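Local coordinates for protein predicted sugar phosphatases of the HAD superfamily (Cytophaga hutchinsonii, PDB 2HX1) that probably hydrolyses sugar phosphates or related phosphate esters as a magnesium-binding HAD-superfamily phosphatase, with a substrate that remains unestablished, at residues 134-139 with 155-160; 99-104 with 123-128; 148-153 with 189-194. All coordinates share one frame; numbering follows the deposited sequence.

Contact 1. Residues 134-139 with 155-160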
loop_
_atom_site.group_PDB
_atom_site.type_symbol
_atom_site.label_atom_id
_atom_site.label_comp_id
_atom_site.label_asym_id
_atom_site.label_seq_id
_atom_site.Cartn_x
_atom_site.Cartn_y
_atom_site.Cartn_z
ATOM N N ASN A 134 4.002 -1.286 -29.026
ATOM C CA ASN A 134 2.565 -1.376 -28.738
ATOM C C ASN A 134 2.253 -2.211 -27.512
ATOM O O ASN A 134 1.100 -2.291 -27.086
ATOM C CB ASN A 134 1.855 -1.939 -29.967
ATOM C CG ASN A 134 1.981 -1.029 -31.173
ATOM O OD1 ASN A 134 2.164 0.179 -31.041
ATOM N ND2 ASN A 134 1.916 -1.608 -32.346
ATOM N N ALA A 135 3.279 -2.824 -26.926
ATOM C CA ALA A 135 3.109 -3.539 -25.658
ATOM C C ALA A 135 4.465 -3.796 -25.017
ATOM O O ALA A 135 5.516 -3.792 -25.683
ATOM C CB ALA A 135 2.323 -4.894 -25.844
ATOM N N LEU A 136 4.428 -4.035 -23.719
ATOM C CA LEU A 136 5.606 -4.433 -22.960
ATOM C C LEU A 136 5.283 -5.734 -22.248
ATOM O O LEU A 136 4.264 -5.810 -21.564
ATOM C CB LEU A 136 5.946 -3.359 -21.923
ATOM C CG LEU A 136 6.954 -3.749 -20.839
ATOM C CD1 LEU A 136 8.337 -3.951 -21.487
ATOM C CD2 LEU A 136 6.986 -2.693 -19.734
ATOM N N VAL A 137 6.144 -6.740 -22.383
ATOM C CA VAL A 137 6.017 -7.968 -21.564
ATOM C C VAL A 137 7.223 -8.222 -20.685
ATOM O O VAL A 137 8.358 -8.105 -21.131
ATOM C CB VAL A 137 5.721 -9.192 -22.431
ATOM C CG1 VAL A 137 4.435 -8.967 -23.128
ATOM C CG2 VAL A 137 6.823 -9.424 -23.472
ATOM N N LEU A 138 6.968 -8.548 -19.425
ATOM C CA LEU A 138 8.004 -8.977 -18.478
ATOM C C LEU A 138 8.024 -10.524 -18.412
ATOM O O LEU A 138 7.021 -11.155 -18.083
ATOM C CB LEU A 138 7.769 -8.334 -17.098
ATOM C CG LEU A 138 8.587 -7.065 -16.820
ATOM C CD1 LEU A 138 8.428 -6.109 -17.996
ATOM C CD2 LEU A 138 8.172 -6.407 -15.518
ATOM N N LEU A 139 9.154 -11.129 -18.797
ATOM C CA LEU A 139 9.212 -12.595 -19.034
ATOM C C LEU A 139 10.190 -13.338 -18.114
ATOM O O LEU A 139 9.936 -14.495 -17.743
ATOM C CB LEU A 139 9.606 -12.902 -20.486
ATOM C CG LEU A 139 8.672 -12.406 -21.592
ATOM C CD1 LEU A 139 9.389 -12.528 -22.902
ATOM C CD2 LEU A 139 7.367 -13.220 -21.615
ATOM N N ASN A 155 10.558 4.897 -18.229
ATOM C CA ASN A 155 10.348 5.932 -19.218
ATOM C C ASN A 155 9.468 5.495 -20.405
ATOM O O ASN A 155 8.683 6.292 -20.920
ATOM C CB ASN A 155 11.682 6.452 -19.698
ATOM C CG ASN A 155 12.370 7.293 -18.646
ATOM O OD1 ASN A 155 11.808 8.294 -18.183
ATOM N ND2 ASN A 155 13.568 6.873 -18.235
ATOM N N LEU A 156 9.591 4.226 -20.808
ATOM C CA LEU A 156 8.770 3.680 -21.883
ATOM C C LEU A 156 7.298 3.782 -21.539
ATOM O O LEU A 156 6.477 4.169 -22.381
ATOM C CB LEU A 156 9.116 2.216 -22.111
ATOM C CG LEU A 156 8.266 1.472 -23.140
ATOM C CD1 LEU A 156 8.340 2.152 -24.532
ATOM C CD2 LEU A 156 8.754 0.035 -23.175
ATOM N N LEU A 157 6.972 3.430 -20.300
ATOM C CA LEU A 157 5.594 3.412 -19.842
ATOM C C LEU A 157 5.042 4.813 -19.526
ATOM O O LEU A 157 3.833 5.026 -19.525
ATOM C CB LEU A 157 5.487 2.515 -18.600
ATOM C CG LEU A 157 5.707 1.024 -18.865
ATOM C CD1 LEU A 157 5.619 0.249 -17.552
ATOM C CD2 LEU A 157 4.719 0.498 -19.938
ATOM N N ARG A 158 5.930 5.738 -19.174
ATOM C CA ARG A 158 5.571 7.144 -19.053
ATOM C C ARG A 158 5.264 7.739 -20.424
ATOM O O ARG A 158 4.470 8.665 -20.516
ATOM C CB ARG A 158 6.708 7.942 -18.420
ATOM C CG ARG A 158 6.865 7.705 -16.888
ATOM C CD ARG A 158 8.100 8.391 -16.266
ATOM N NE ARG A 158 8.006 9.858 -16.364
ATOM C CZ ARG A 158 8.582 10.597 -17.313
ATOM N NH1 ARG A 158 9.353 10.038 -18.264
ATOM N NH2 ARG A 158 8.383 11.915 -17.319
ATOM N N LYS A 159 5.888 7.210 -21.482
ATOM C CA LYS A 159 5.770 7.784 -22.818
ATOM C C LYS A 159 4.806 7.061 -23.728
ATOM O O LYS A 159 4.358 7.644 -24.720
ATOM C CB LYS A 159 7.121 7.818 -23.524
ATOM C CG LYS A 159 8.158 8.731 -22.892
ATOM C CD LYS A 159 9.502 8.433 -23.493
ATOM C CE LYS A 159 10.539 9.458 -23.119
ATOM N NZ LYS A 159 11.899 9.021 -23.598
ATOM N N ARG A 160 4.516 5.790 -23.460
ATOM C CA ARG A 160 3.655 5.016 -24.364
ATOM C C ARG A 160 2.420 4.493 -23.630
ATOM O O ARG A 160 2.514 3.884 -22.564
ATOM C CB ARG A 160 4.427 3.865 -25.019
ATOM C CG ARG A 160 5.517 4.343 -25.991
ATOM C CD ARG A 160 4.937 4.904 -27.286
ATOM N NE ARG A 160 4.292 3.854 -28.073
ATOM C CZ ARG A 160 3.294 4.056 -28.927
ATOM N NH1 ARG A 160 2.828 5.275 -29.129
ATOM N NH2 ARG A 160 2.749 3.049 -29.585
#
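N134 and R160 open the contact, where the start of the strand lies next to the residue that leaves the helix. Their side chains lie alongside each other and point the same way. N134 OD1 comes to the edge of the guanidinium group, in its plane, 3.3 Å from R160 NH2. The amide is turned 51° from the guanidinium, so the two flat groups are not coplanar. Each has a firmer partner nearby: N134 ND2 bonds to G97 O, and R160 NH2 bonds to V133 O. The R160 chain is bent at both chi2 and chi3, which brings the guanidinium alongside the start of the strand, where V133 O can bind it. Two residues on, L136 carries the apolar grip. L136 has CG anti to the backbone N (chi1 167°) and directs both methyls at the helix. Its CD2 meets the fork of L157, 3.9 Å from L157 CD1 and just as far from L157 CD2. The two side chains cross at about a right angle. L136 CD1 rests more lightly on L156 CD2, at 4.3 Å. This is a strand-to-helix contact within a beta-alpha-beta unit. Strand 133-138 leads into helix 146-159, and strand 164-167 follows, parallel to the first. L136, L156 and L157 are all buried, while N134 and R160 are partly exposed. Past L136 the strand leaves residues 155-160, and L138 packs on I184, A188 and I191 of helix 184-195.

Contact 2. Residues 99-104 with 123-128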
loop_
_atom_site.group_PDB
_atom_site.type_symbol
_atom_site.label_atom_id
_atom_site.label_comp_id
_atom_site.label_asym_id
_atom_site.label_seq_id
_atom_site.Cartn_x
_atom_site.Cartn_y
_atom_site.Cartn_z
ATOM N N ILE A 99 5.965 -3.266 -32.468
ATOM C CA ILE A 99 6.957 -3.961 -31.639
ATOM C C ILE A 99 6.356 -4.320 -30.240
ATOM O O ILE A 99 5.628 -3.528 -29.647
ATOM C CB ILE A 99 8.178 -3.063 -31.422
ATOM C CG1 ILE A 99 8.745 -2.569 -32.759
ATOM C CG2 ILE A 99 9.270 -3.777 -30.597
ATOM C CD1 ILE A 99 9.668 -1.346 -32.571
ATOM N N VAL A 100 6.636 -5.521 -29.747
ATOM C CA VAL A 100 6.379 -5.872 -28.329
ATOM C C VAL A 100 7.734 -5.839 -27.631
ATOM O O VAL A 100 8.654 -6.552 -28.029
ATOM C CB VAL A 100 5.658 -7.256 -28.198
ATOM C CG1 VAL A 100 5.597 -7.741 -26.757
ATOM C CG2 VAL A 100 4.233 -7.167 -28.762
ATOM N N ALA A 101 7.894 -4.928 -26.669
ATOM C CA ALA A 101 9.142 -4.807 -25.908
ATOM C C ALA A 101 9.140 -5.837 -24.766
ATOM O O ALA A 101 8.088 -6.177 -24.218
ATOM C CB ALA A 101 9.314 -3.372 -25.397
ATOM N N TYR A 102 10.294 -6.392 -24.440
ATOM C CA TYR A 102 10.334 -7.354 -23.363
ATOM C C TYR A 102 11.520 -7.181 -22.442
ATOM O O TYR A 102 12.570 -6.709 -22.838
ATOM C CB TYR A 102 10.294 -8.792 -23.898
ATOM C CG TYR A 102 11.544 -9.268 -24.635
ATOM C CD1 TYR A 102 12.598 -9.842 -23.944
ATOM C CD2 TYR A 102 11.638 -9.170 -26.032
ATOM C CE1 TYR A 102 13.732 -10.303 -24.617
ATOM C CE2 TYR A 102 12.742 -9.618 -26.702
ATOM C CZ TYR A 102 13.792 -10.186 -25.995
ATOM O OH TYR A 102 14.890 -10.625 -26.664
ATOM N N LEU A 103 11.309 -7.605 -21.203
ATOM C CA LEU A 103 12.345 -7.761 -20.223
ATOM C C LEU A 103 12.532 -9.256 -19.979
ATOM O O LEU A 103 11.639 -9.939 -19.490
ATOM C CB LEU A 103 11.996 -7.006 -18.925
ATOM C CG LEU A 103 12.100 -5.483 -18.924
ATOM C CD1 LEU A 103 11.861 -4.942 -17.520
ATOM C CD2 LEU A 103 13.451 -4.968 -19.491
ATOM N N GLY A 104 13.699 -9.767 -20.359
ATOM C CA GLY A 104 13.979 -11.202 -20.267
ATOM C C GLY A 104 15.121 -11.603 -21.176
ATOM O O GLY A 104 15.925 -10.756 -21.569
ATOM N N SER A 123 16.073 -2.875 -24.111
ATOM C CA SER A 123 17.373 -2.291 -24.423
ATOM C C SER A 123 17.521 -1.792 -25.854
ATOM O O SER A 123 18.341 -0.909 -26.116
ATOM C CB SER A 123 18.460 -3.340 -24.232
ATOM O OG SER A 123 18.245 -4.403 -25.129
ATOM N N ALA A 124 16.761 -2.374 -26.780
ATOM C CA ALA A 124 16.814 -1.985 -28.202
ATOM C C ALA A 124 15.753 -0.976 -28.583
ATOM O O ALA A 124 15.494 -0.771 -29.790
ATOM C CB ALA A 124 16.705 -3.223 -29.105
ATOM N N ILE A 125 15.128 -0.345 -27.582
ATOM C CA ILE A 125 14.115 0.654 -27.835
ATOM C C ILE A 125 14.716 2.023 -27.600
ATOM O O ILE A 125 15.407 2.244 -26.600
ATOM C CB ILE A 125 12.888 0.524 -26.914
ATOM C CG1 ILE A 125 12.255 -0.857 -27.069
ATOM C CG2 ILE A 125 11.864 1.647 -27.224
ATOM C CD1 ILE A 125 11.747 -1.163 -28.441
ATOM N N ASP A 126 14.452 2.930 -28.538
ATOM C CA ASP A 126 14.912 4.304 -28.458
ATOM C C ASP A 126 13.949 5.196 -29.223
ATOM O O ASP A 126 12.941 4.721 -29.759
ATOM C CB ASP A 126 16.312 4.423 -29.089
ATOM C CG ASP A 126 16.352 3.959 -30.558
ATOM O OD1 ASP A 126 15.341 4.119 -31.297
ATOM O OD2 ASP A 126 17.400 3.408 -30.983
ATOM N N ASP A 127 14.273 6.481 -29.300
ATOM C CA ASP A 127 13.438 7.434 -30.022
ATOM C C ASP A 127 13.198 7.022 -31.483
ATOM O O ASP A 127 12.203 7.379 -32.099
ATOM C CB ASP A 127 14.075 8.826 -29.925
ATOM C CG ASP A 127 13.995 9.393 -28.518
ATOM O OD1 ASP A 127 12.953 9.195 -27.841
ATOM O OD2 ASP A 127 14.976 10.034 -28.079
ATOM N N SER A 128 14.101 6.244 -32.035
ATOM C CA SER A 128 13.963 5.837 -33.431
ATOM C C SER A 128 12.846 4.823 -33.646
ATOM O O SER A 128 12.319 4.752 -34.744
ATOM C CB SER A 128 15.266 5.247 -34.006
ATOM O OG SER A 128 15.281 3.809 -33.936
#
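I125 reaches from its loop onto two residues of the strand, I99 and A101. All three are buried, and they make up the close part of the contact. I125 CG1 sits over the A101 methyl, 4.2 Å from A101 CB. The chain then turns at chi2 (-62°), which carries CD1 along the strand toward I99. There I125 CD1 meets I99 CG2, also at 4.2 Å. The two isoleucines slide past each other in opposite directions, and CD1 to CG2 is their nearest approach. The backbones stay well apart: A101 CA and I125 CA are 7.6 Å from each other. No hydrogen bond crosses the contact, and the grip is wholly apolar.

The other side is loose. D126, D127 and S128 are exposed and leave the strand behind. Here the loop is shaped by its own polar groups. S128 OG donates to D126 OD1 over 2.7 Å, on the syn side of the carboxylate. S128 N makes a weak, bent bond to the same D126 OD1, as in an Asx turn. N129 holds the loop on both flanks of I125, bonding to A124 O and D126 N through its amide. Strand 98-103 lies in the parallel sheet between strands 117-121 and 133-138. The loop joins these two flanking strands and crosses the strand between them. I125 also touches V133, while L103, farther along, packs on helix 146-159.

Contact 3. Residues 148-153 with 189-194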
loop_
_atom_site.group_PDB
_atom_site.type_symbol
_atom_site.label_atom_id
_atom_site.label_comp_id
_atom_site.label_asym_id
_atom_site.label_seq_id
_atom_site.Cartn_x
_atom_site.Cartn_y
_atom_site.Cartn_z
ATOM N N HIS A 148 20.127 -0.027 -16.484
ATOM C CA HIS A 148 19.758 0.516 -17.787
ATOM C C HIS A 148 18.285 0.346 -18.119
ATOM O O HIS A 148 17.568 1.299 -18.433
ATOM C CB HIS A 148 20.615 -0.113 -18.893
ATOM C CG HIS A 148 22.053 0.295 -18.841
ATOM N ND1 HIS A 148 23.061 -0.447 -19.426
ATOM C CD2 HIS A 148 22.655 1.364 -18.263
ATOM C CE1 HIS A 148 24.220 0.147 -19.205
ATOM N NE2 HIS A 148 24.004 1.242 -18.491
ATOM N N ASP A 149 17.803 -0.878 -17.989
ATOM C CA ASP A 149 16.502 -1.246 -18.570
ATOM C C ASP A 149 15.308 -1.127 -17.661
ATOM O O ASP A 149 14.193 -1.003 -18.153
ATOM C CB ASP A 149 16.620 -2.626 -19.193
ATOM C CG ASP A 149 17.608 -2.632 -20.351
ATOM O OD1 ASP A 149 17.983 -1.510 -20.785
ATOM O OD2 ASP A 149 17.989 -3.722 -20.837
ATOM N N LEU A 150 15.503 -1.122 -16.346
ATOM C CA LEU A 150 14.413 -0.728 -15.444
ATOM C C LEU A 150 14.096 0.755 -15.570
ATOM O O LEU A 150 12.925 1.164 -15.600
ATOM C CB LEU A 150 14.737 -1.048 -13.984
ATOM C CG LEU A 150 14.852 -2.565 -13.782
ATOM C CD1 LEU A 150 15.085 -2.886 -12.351
ATOM C CD2 LEU A 150 13.611 -3.315 -14.330
ATOM N N ASN A 151 15.152 1.560 -15.601
ATOM C CA ASN A 151 15.021 2.963 -15.961
ATOM C C ASN A 151 14.361 3.153 -17.308
ATOM O O ASN A 151 13.399 3.933 -17.409
ATOM C CB ASN A 151 16.359 3.684 -15.892
ATOM C CG ASN A 151 16.686 4.156 -14.495
ATOM O OD1 ASN A 151 15.972 5.002 -13.942
ATOM N ND2 ASN A 151 17.781 3.642 -13.922
ATOM N N LYS A 152 14.814 2.442 -18.341
ATOM C CA LYS A 152 14.170 2.597 -19.669
ATOM C C LYS A 152 12.697 2.163 -19.639
ATOM O O LYS A 152 11.888 2.747 -20.312
ATOM C CB LYS A 152 14.883 1.783 -20.770
ATOM C CG LYS A 152 16.118 2.436 -21.384
ATOM C CD LYS A 152 16.661 1.625 -22.613
ATOM C CE LYS A 152 17.049 2.564 -23.788
ATOM N NZ LYS A 152 17.973 1.973 -24.829
ATOM N N THR A 153 12.355 1.131 -18.864
ATOM C CA THR A 153 10.959 0.663 -18.777
ATOM C C THR A 153 10.066 1.694 -18.089
ATOM O O THR A 153 8.945 1.978 -18.537
ATOM C CB THR A 153 10.872 -0.669 -18.023
ATOM O OG1 THR A 153 11.629 -1.635 -18.741
ATOM C CG2 THR A 153 9.420 -1.166 -17.896
ATOM N N THR A 189 6.544 -5.789 -9.539
ATOM C CA THR A 189 6.180 -5.185 -8.262
ATOM C C THR A 189 7.043 -3.946 -7.962
ATOM O O THR A 189 6.535 -2.920 -7.485
ATOM C CB THR A 189 6.292 -6.220 -7.109
ATOM O OG1 THR A 189 5.313 -7.254 -7.295
ATOM C CG2 THR A 189 6.077 -5.565 -5.759
HETATM N N MSE A 190 8.346 -4.059 -8.240
HETATM C CA MSE A 190 9.297 -2.971 -8.016
HETATM C C MSE A 190 9.019 -1.817 -8.917
HETATM O O MSE A 190 9.075 -0.671 -8.494
HETATM C CB MSE A 190 10.704 -3.456 -8.299
HETATM C CG MSE A 190 11.213 -4.393 -7.233
HETATM SE SE MSE A 190 13.003 -5.081 -7.600
HETATM C CE MSE A 190 13.277 -4.812 -9.404
ATOM N N ILE A 191 8.767 -2.104 -10.190
ATOM C CA ILE A 191 8.398 -1.061 -11.135
ATOM C C ILE A 191 7.130 -0.346 -10.657
ATOM O O ILE A 191 7.030 0.895 -10.645
ATOM C CB ILE A 191 8.179 -1.642 -12.529
ATOM C CG1 ILE A 191 9.517 -2.152 -13.121
ATOM C CG2 ILE A 191 7.577 -0.569 -13.451
ATOM C CD1 ILE A 191 9.333 -3.104 -14.369
ATOM N N GLU A 192 6.150 -1.141 -10.251
ATOM C CA GLU A 192 4.896 -0.607 -9.776
ATOM C C GLU A 192 5.009 0.230 -8.487
ATOM O O GLU A 192 4.171 1.092 -8.225
ATOM C CB GLU A 192 3.897 -1.750 -9.616
ATOM C CG GLU A 192 3.457 -2.334 -10.952
ATOM C CD GLU A 192 2.392 -3.425 -10.795
ATOM O OE1 GLU A 192 2.558 -4.320 -9.941
ATOM O OE2 GLU A 192 1.381 -3.367 -11.530
ATOM N N SER A 193 6.053 0.004 -7.704
ATOM C CA SER A 193 6.295 0.845 -6.509
ATOM C C SER A 193 6.691 2.278 -6.886
ATOM O O SER A 193 6.497 3.181 -6.106
ATOM C CB SER A 193 7.344 0.202 -5.581
ATOM O OG SER A 193 8.658 0.320 -6.112
ATOM N N ILE A 194 7.219 2.464 -8.096
ATOM C CA ILE A 194 7.604 3.772 -8.653
ATOM C C ILE A 194 6.432 4.389 -9.434
ATOM O O ILE A 194 6.083 5.534 -9.242
ATOM C CB ILE A 194 8.835 3.601 -9.643
ATOM C CG1 ILE A 194 10.056 2.983 -8.950
ATOM C CG2 ILE A 194 9.272 4.924 -10.280
ATOM C CD1 ILE A 194 10.424 3.602 -7.617
#
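L150 and T153, one turn apart on helix 146-159, meet M190 and I191 of helix 184-195. I191 touches both L150 and T153 and can be followed outward. Its CB touches nothing on the other helix. CG1 comes within 4.4 Å of L150 CD2. CD1, at the tip, lies 4.3 Å from L150 CD2 and is closer still to T153 CG2, at 4.0 Å. The I191 and T153 side chains cross at about a right angle. M190, a selenomethionine, meets the other methyl of L150, CD1, while I191 takes CD2. Its chain bends at chi3, which turns the terminal CE to within 4.0 Å of L150 CD1.

T153 divides its two branches between different tasks. OG1 donates to D149 O over 2.7 Å, and T153 N bonds to the same carbonyl, so this oxygen accepts two bonds within its own helix. With the hydroxyl held there, CG2 is left to face the other helix. With an alanine here, I191 CD1 would probably lose its nearest methyl on this helix, and D149 O would lose one of its two donors.

The helices do not run close. Their axes approach to 11.0 Å and cross at -49°, and the side chains of L150, T153, M190 and I191 bridge the distance. M190 also packs on I194 of a neighbouring subunit. Two crossing helices on one face of a parallel sheet are usual in a three-layer alpha/beta domain. This five-stranded domain, separate from the sheet of the magnesium site, is consistent with the C2-type cap of HAD phosphatases.

How the contacts relate
All three contacts have buried, apolar centres in the same five-stranded domain. They differ at their margins. Contact 1 ends in partly exposed amide and guanidinium groups, and contact 2 runs into an exposed acidic loop. Contacts 1 and 3 border a neighbouring subunit, whereas no other chain touches contact 2. Contacts 1 and 2 use neighbouring strands, joined by probable backbone hydrogen bonds between A101 and both A135 and V137. Contacts 1 and 3 share helix 146-159, and L136 CD2 packs against T153 CG2. Contact 1 fixes that helix to the sheet, whereas contact 3 fixes it to a second helix. K152 links contacts 2 and 3, since its NZ lies near the carbonyls of S123 and I125.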